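Local structure of putative Acetyltransferase (Lactobacillus plantarum WCFS1, 3EFA) at residues A20-Q23 / A24-E28; C78-K81 / A82-G85. The protein probably transfers an acetyl group from acetyl-CoA to an amine of its substrate, in the manner of GNAT-type N-acetyltransferases. One frame throughout, in Å; residues are numbered along the deposited sequence.

Interaction 1 (A20-Q23 / A24-E28); sequences ALRQ and AVFVE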
ATOM      1  N   ALA A  20      17.847  20.534  -9.489  1.00 34.18           N
ATOM      2  CA  ALA A  20      18.714  20.452 -10.659  1.00 38.07           C
ATOM      3  C   ALA A  20      18.904  19.006 -11.094  1.00 32.87           C
ATOM      4  O   ALA A  20      18.841  18.706 -12.290  1.00 38.38           O
ATOM      5  CB  ALA A  20      20.101  21.158 -10.406  1.00 28.62           C
ATOM      6  N   LEU A  21      19.134  18.115 -10.128  1.00 31.82           N
ATOM      7  CA  LEU A  21      19.221  16.674 -10.429  1.00 34.97           C
ATOM      8  C   LEU A  21      17.921  16.141 -11.051  1.00 38.04           C
ATOM      9  O   LEU A  21      17.954  15.480 -12.092  1.00 42.14           O
ATOM     10  CB  LEU A  21      19.631  15.863  -9.192  1.00 38.62           C
ATOM     11  CG  LEU A  21      21.082  16.085  -8.698  1.00 44.32           C
ATOM     12  CD1 LEU A  21      21.413  15.313  -7.416  1.00 34.32           C
ATOM     13  CD2 LEU A  21      22.100  15.749  -9.781  1.00 42.24           C
ATOM     14  N   ARG A  22      16.778  16.470 -10.444  1.00 37.07           N
ATOM     15  CA  ARG A  22      15.480  15.975 -10.933  1.00 44.56           C
ATOM     16  C   ARG A  22      15.110  16.540 -12.320  1.00 43.88           C
ATOM     17  O   ARG A  22      14.544  15.824 -13.161  1.00 40.82           O
ATOM     18  CB  ARG A  22      14.359  16.217  -9.904  1.00 35.69           C
ATOM     19  CG  ARG A  22      14.604  15.573  -8.498  1.00 32.49           C
ATOM     20  CD  ARG A  22      13.718  16.203  -7.400  1.00 32.58           C
ATOM     21  NE  ARG A  22      12.314  16.306  -7.806  1.00 40.24           N
ATOM     22  CZ  ARG A  22      11.366  16.984  -7.153  1.00 44.67           C
ATOM     23  NH1 ARG A  22      11.647  17.655  -6.033  1.00 33.60           N
ATOM     24  NH2 ARG A  22      10.126  16.997  -7.630  1.00 34.21           N
ATOM     25  N   GLN A  23      15.441  17.807 -12.566  1.00 40.47           N
ATOM     26  CA  GLN A  23      15.173  18.422 -13.876  1.00 43.84           C
ATOM     27  C   GLN A  23      15.981  17.712 -14.970  1.00 39.13           C
ATOM     28  O   GLN A  23      15.473  17.434 -16.061  1.00 40.39           O
ATOM     29  CB  GLN A  23      15.478  19.942 -13.855  1.00 34.97           C
ATOM     30  CG  GLN A  23      15.553  20.651 -15.234  1.00 32.35           C
ATOM     31  CD  GLN A  23      14.186  20.908 -15.887  1.00 40.97           C
ATOM     32  OE1 GLN A  23      13.151  20.977 -15.214  1.00 40.03           O
ATOM     33  NE2 GLN A  23      14.184  21.042 -17.209  1.00 39.45           N
ATOM     34  N   ALA A  24      17.232  17.395 -14.666  1.00 38.75           N
ATOM     35  CA  ALA A  24      18.099  16.784 -15.665  1.00 40.97           C
ATOM     36  C   ALA A  24      17.670  15.355 -15.996  1.00 44.15           C
ATOM     37  O   ALA A  24      17.634  14.984 -17.173  1.00 49.46           O
ATOM     38  CB  ALA A  24      19.569  16.826 -15.225  1.00 31.17           C
ATOM     39  N   VAL A  25      17.331  14.575 -14.962  1.00 39.06           N
ATOM     40  CA  VAL A  25      17.012  13.147 -15.106  1.00 37.74           C
ATOM     41  C   VAL A  25      15.565  12.844 -15.538  1.00 44.52           C
ATOM     42  O   VAL A  25      15.335  12.173 -16.547  1.00 44.93           O
ATOM     43  CB  VAL A  25      17.327  12.356 -13.798  1.00 41.33           C
ATOM     44  CG1 VAL A  25      16.851  10.915 -13.901  1.00 41.03           C
ATOM     45  CG2 VAL A  25      18.826  12.390 -13.479  1.00 41.81           C
ATOM     46  N   PHE A  26      14.593  13.322 -14.765  1.00 53.23           N
ATOM     47  CA  PHE A  26      13.182  13.012 -15.032  1.00 50.61           C
ATOM     48  C   PHE A  26      12.607  13.810 -16.208  1.00 51.19           C
ATOM     49  O   PHE A  26      11.983  13.234 -17.095  1.00 51.20           O
ATOM     50  CB  PHE A  26      12.307  13.235 -13.785  1.00 41.42           C
ATOM     51  CG  PHE A  26      12.584  12.278 -12.650  1.00 42.45           C
ATOM     52  CD1 PHE A  26      12.319  10.908 -12.784  1.00 47.47           C
ATOM     53  CD2 PHE A  26      13.081  12.746 -11.439  1.00 35.12           C
ATOM     54  CE1 PHE A  26      12.566  10.014 -11.732  1.00 41.53           C
ATOM     55  CE2 PHE A  26      13.334  11.866 -10.378  1.00 44.52           C
ATOM     56  CZ  PHE A  26      13.072  10.494 -10.523  1.00 47.12           C
ATOM     57  N   VAL A  27      12.809  15.132 -16.206  1.00 41.56           N
ATOM     58  CA  VAL A  27      12.224  15.996 -17.227  1.00 38.34           C
ATOM     59  C   VAL A  27      12.969  15.917 -18.572  1.00 49.02           C
ATOM     60  O   VAL A  27      12.368  15.639 -19.603  1.00 56.89           O
ATOM     61  CB  VAL A  27      12.106  17.486 -16.745  1.00 52.82           C
ATOM     62  CG1 VAL A  27      11.497  18.385 -17.834  1.00 34.07           C
ATOM     63  CG2 VAL A  27      11.270  17.577 -15.484  1.00 34.14           C
ATOM     64  N   GLU A  28      14.275  16.155 -18.563  1.00 49.34           N
ATOM     65  CA  GLU A  28      15.013  16.246 -19.824  1.00 50.68           C
ATOM     66  C   GLU A  28      15.438  14.897 -20.413  1.00 56.16           C
ATOM     67  O   GLU A  28      15.230  14.634 -21.597  1.00 56.57           O
ATOM     68  CB  GLU A  28      16.202  17.204 -19.685  1.00 37.64           C
ATOM     69  CG  GLU A  28      15.744  18.668 -19.567  1.00 43.04           C
ATOM     70  CD  GLU A  28      16.880  19.652 -19.330  1.00 47.23           C
ATOM     71  OE1 GLU A  28      16.636  20.667 -18.650  1.00 46.96           O
ATOM     72  OE2 GLU A  28      18.001  19.426 -19.825  1.00 50.18           O
TER
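Ala-24 begins the second half of this helical stretch with its N hydrogen-bonded to Ala-20 O at 3.2 Å, an ordinary i to i+4 bond, and its methyl group rests near the same carbonyl. Val-25 repeats the pattern, its N binding Leu-21 O at 3.1 Å while CG2, beside its own backbone N, also lies against that oxygen. At Phe-26 the N bonds to Arg-22 O, and the ring, with CG anti to the carbonyl carbon (chi1 -67°), brings CD2 to 4.0 Å from Arg-22 CB. The guanidinium of Arg-22 is spent elsewhere, in salt bridges to Glu-37 and Asp-42. All of this belongs to helix 12-29, the first helix of the GNAT fold, whose inner side packs on Cys-78 of strand 71-79. Val-27 departs from the pattern: Gln-23 O lies 3.4 Å from its CB, and its CG1 meets the Gln-23 amide at NE2. Gln-23 O bonds instead to Glu-28 N, at 3.1 Å, five residues on, so the helix widens here into a pi-type turn. Glu-28 is thereby placed for a second bond to the same residue, Gln-23 NE2 to Glu-28 OE1 at 2.9 Å and nearly straight (174°). The acceptor uses its anti lone pair and lies in the amide plane, although amide and carboxylate are turned 68° apart.

Interaction 2 (C78-K81 / A82-G85); sequences CTRK and AYRG. With FMT (formic acid), chain C.
Thr-79 O is gripped by two nitrogens of Arg-84, at 2.9 Å from NE and, more weakly, at 3.3 Å from NH2. The carbonyl oxygen thus sits at the edge of the guanidinium, tilted 17° from its plane. Lys-81 covers one face of that group: its CA stands over the centre, and CG, anti to the backbone N (chi1 -157°), reaches to 3.4 Å from Arg-84 NH1. The extended chain carries Lys-81 NZ to 6.1 Å from Arg-84 NH1, so the like charges are not in contact. Between these residues the chain makes a tight turn with a short 3-10 segment, closed by Tyr-83 N bonding to Arg-80 O at 3.0 Å. Arg-80 and Tyr-83 run side by side, the CD of Arg-80 3.9 Å from Tyr-83 CE2, while Arg-80 NH2 is hydrogen-bonded to Pro-58 O. Beyond the turn, Gly-85 N donates to O2 of a bound formic acid molecule, probably from the crystallisation liquor, at 3.0 Å; Gly-89 N binds it too, consistent with the pyrophosphate-binding loop that GNAT enzymes carry at this point. A methionine in place of Arg-84 would probably leave Thr-79 O without its side-chain donors and Glu-29 without its salt-bridge partner. The turn leads from strand 71-79 toward helix 88-102, with Tyr-83 on Leu-57 and Ile-59 of strand 57-66 and Arg-84 against Val-25 of helix 12-29.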
ATOM      1  N   CYS A  78      16.890   9.809  -7.497  1.00 41.15           N
ATOM      2  CA  CYS A  78      17.657   9.826  -8.749  1.00 35.02           C
ATOM      3  C   CYS A  78      19.148  10.146  -8.587  1.00 35.51           C
ATOM      4  O   CYS A  78      19.578  10.705  -7.570  1.00 37.94           O
ATOM      5  CB  CYS A  78      17.003  10.756  -9.791  1.00 41.20           C
ATOM      6  SG  CYS A  78      17.041  12.551  -9.438  1.00 40.73           S
ATOM      7  N   THR A  79      19.927   9.790  -9.607  1.00 36.41           N
ATOM      8  CA  THR A  79      21.382   9.919  -9.566  1.00 32.43           C
ATOM      9  C   THR A  79      21.906  10.520 -10.868  1.00 40.34           C
ATOM     10  O   THR A  79      21.459  10.136 -11.951  1.00 42.64           O
ATOM     11  CB  THR A  79      22.050   8.534  -9.355  1.00 39.40           C
ATOM     12  OG1 THR A  79      21.696   8.018  -8.065  1.00 39.18           O
ATOM     13  CG2 THR A  79      23.584   8.622  -9.469  1.00 41.69           C
ATOM     14  N   ARG A  80      22.848  11.456 -10.762  1.00 37.19           N
ATOM     15  CA  ARG A  80      23.487  12.049 -11.940  1.00 37.45           C
ATOM     16  C   ARG A  80      24.030  10.941 -12.853  1.00 45.65           C
ATOM     17  O   ARG A  80      24.640   9.966 -12.378  1.00 38.77           O
ATOM     18  CB  ARG A  80      24.611  13.018 -11.529  1.00 40.66           C
ATOM     19  CG  ARG A  80      25.118  13.910 -12.666  1.00 46.20           C
ATOM     20  CD  ARG A  80      26.314  14.780 -12.271  1.00 47.12           C
ATOM     21  NE  ARG A  80      25.991  15.800 -11.280  1.00 50.11           N
ATOM     22  CZ  ARG A  80      26.039  17.122 -11.486  1.00 47.98           C
ATOM     23  NH1 ARG A  80      26.394  17.629 -12.662  1.00 37.58           N
ATOM     24  NH2 ARG A  80      25.734  17.951 -10.496  1.00 43.08           N
ATOM     25  N   LYS A  81      23.815  11.104 -14.158  1.00 46.01           N
ATOM     26  CA  LYS A  81      24.071  10.041 -15.124  1.00 57.56           C
ATOM     27  C   LYS A  81      25.486   9.458 -15.094  1.00 59.12           C
ATOM     28  O   LYS A  81      25.664   8.234 -15.111  1.00 58.18           O
ATOM     29  CB  LYS A  81      23.727  10.489 -16.543  1.00 58.14           C
ATOM     30  CG  LYS A  81      23.447   9.314 -17.472  1.00 67.72           C
ATOM     31  CD  LYS A  81      23.576   9.694 -18.934  1.00 74.59           C
ATOM     32  CE  LYS A  81      23.391   8.475 -19.827  1.00 78.85           C
ATOM     33  NZ  LYS A  81      23.751   8.760 -21.243  1.00 86.50           N
ATOM     34  N   ALA A  82      26.493  10.316 -15.051  1.00 46.94           N
ATOM     35  CA  ALA A  82      27.860   9.817 -15.090  1.00 52.74           C
ATOM     36  C   ALA A  82      28.248   9.001 -13.842  1.00 58.38           C
ATOM     37  O   ALA A  82      29.262   8.306 -13.847  1.00 61.98           O
ATOM     38  CB  ALA A  82      28.842  10.973 -15.320  1.00 55.51           C
ATOM     39  N   TYR A  83      27.442   9.070 -12.784  1.00 55.03           N
ATOM     40  CA  TYR A  83      27.810   8.452 -11.507  1.00 51.51           C
ATOM     41  C   TYR A  83      26.930   7.264 -11.115  1.00 53.42           C
ATOM     42  O   TYR A  83      27.020   6.753  -9.995  1.00 53.51           O
ATOM     43  CB  TYR A  83      27.806   9.500 -10.389  1.00 49.12           C
ATOM     44  CG  TYR A  83      28.838  10.577 -10.593  1.00 57.90           C
ATOM     45  CD1 TYR A  83      30.103  10.471 -10.023  1.00 58.59           C
ATOM     46  CD2 TYR A  83      28.562  11.696 -11.376  1.00 58.50           C
ATOM     47  CE1 TYR A  83      31.066  11.459 -10.219  1.00 52.74           C
ATOM     48  CE2 TYR A  83      29.516  12.684 -11.577  1.00 58.24           C
ATOM     49  CZ  TYR A  83      30.764  12.556 -10.996  1.00 56.71           C
ATOM     50  OH  TYR A  83      31.714  13.535 -11.190  1.00 67.31           O
ATOM     51  N   ARG A  84      26.073   6.833 -12.034  1.00 50.90           N
ATOM     52  CA  ARG A  84      25.194   5.701 -11.771  1.00 56.43           C
ATOM     53  C   ARG A  84      25.987   4.390 -11.707  1.00 62.32           C
ATOM     54  O   ARG A  84      27.011   4.234 -12.384  1.00 60.77           O
ATOM     55  CB  ARG A  84      24.080   5.608 -12.828  1.00 53.66           C
ATOM     56  CG  ARG A  84      23.320   6.917 -13.058  1.00 56.82           C
ATOM     57  CD  ARG A  84      21.940   6.701 -13.677  1.00 55.08           C
ATOM     58  NE  ARG A  84      21.223   7.967 -13.786  1.00 56.84           N
ATOM     59  CZ  ARG A  84      20.711   8.461 -14.910  1.00 54.75           C
ATOM     60  NH1 ARG A  84      20.800   7.778 -16.044  1.00 45.97           N
ATOM     61  NH2 ARG A  84      20.101   9.647 -14.896  1.00 46.89           N
ATOM     62  N   GLY A  85      25.514   3.462 -10.874  1.00 58.83           N
ATOM     63  CA  GLY A  85      26.082   2.128 -10.805  1.00 54.40           C
ATOM     64  C   GLY A  85      27.332   1.979  -9.959  1.00 62.31           C
ATOM     65  O   GLY A  85      28.113   1.042 -10.156  1.00 64.85           O
TER
HETATM   66  C   FMT C 202      22.568   4.749  -8.414  1.00 64.17           C
HETATM   67  O1  FMT C 202      23.339   5.253  -7.592  1.00 57.02           O
HETATM   68  O2  FMT C 202      22.920   4.293  -9.504  1.00 67.40           O

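The two contacts meet where helix 12-29 packs on the end of strand 71-79: Val-25 CG2 lies 3.3 Å from Arg-84 NH2, Phe-26 CE2 3.9 Å from Cys-78 CB, and the CG of Arg-22 near the sulfur of Cys-78. Interaction 1 is partly buried, with the inward residues of one helix in the interior and its polar pair, Gln-23 and Glu-28, toward the surface. Interaction 2 is a surface turn joining a strand to the following helix. Backbone bonds dominate the first, whereas in the second an arginine side chain ties back to a strand carbonyl and a backbone amide binds a small acid.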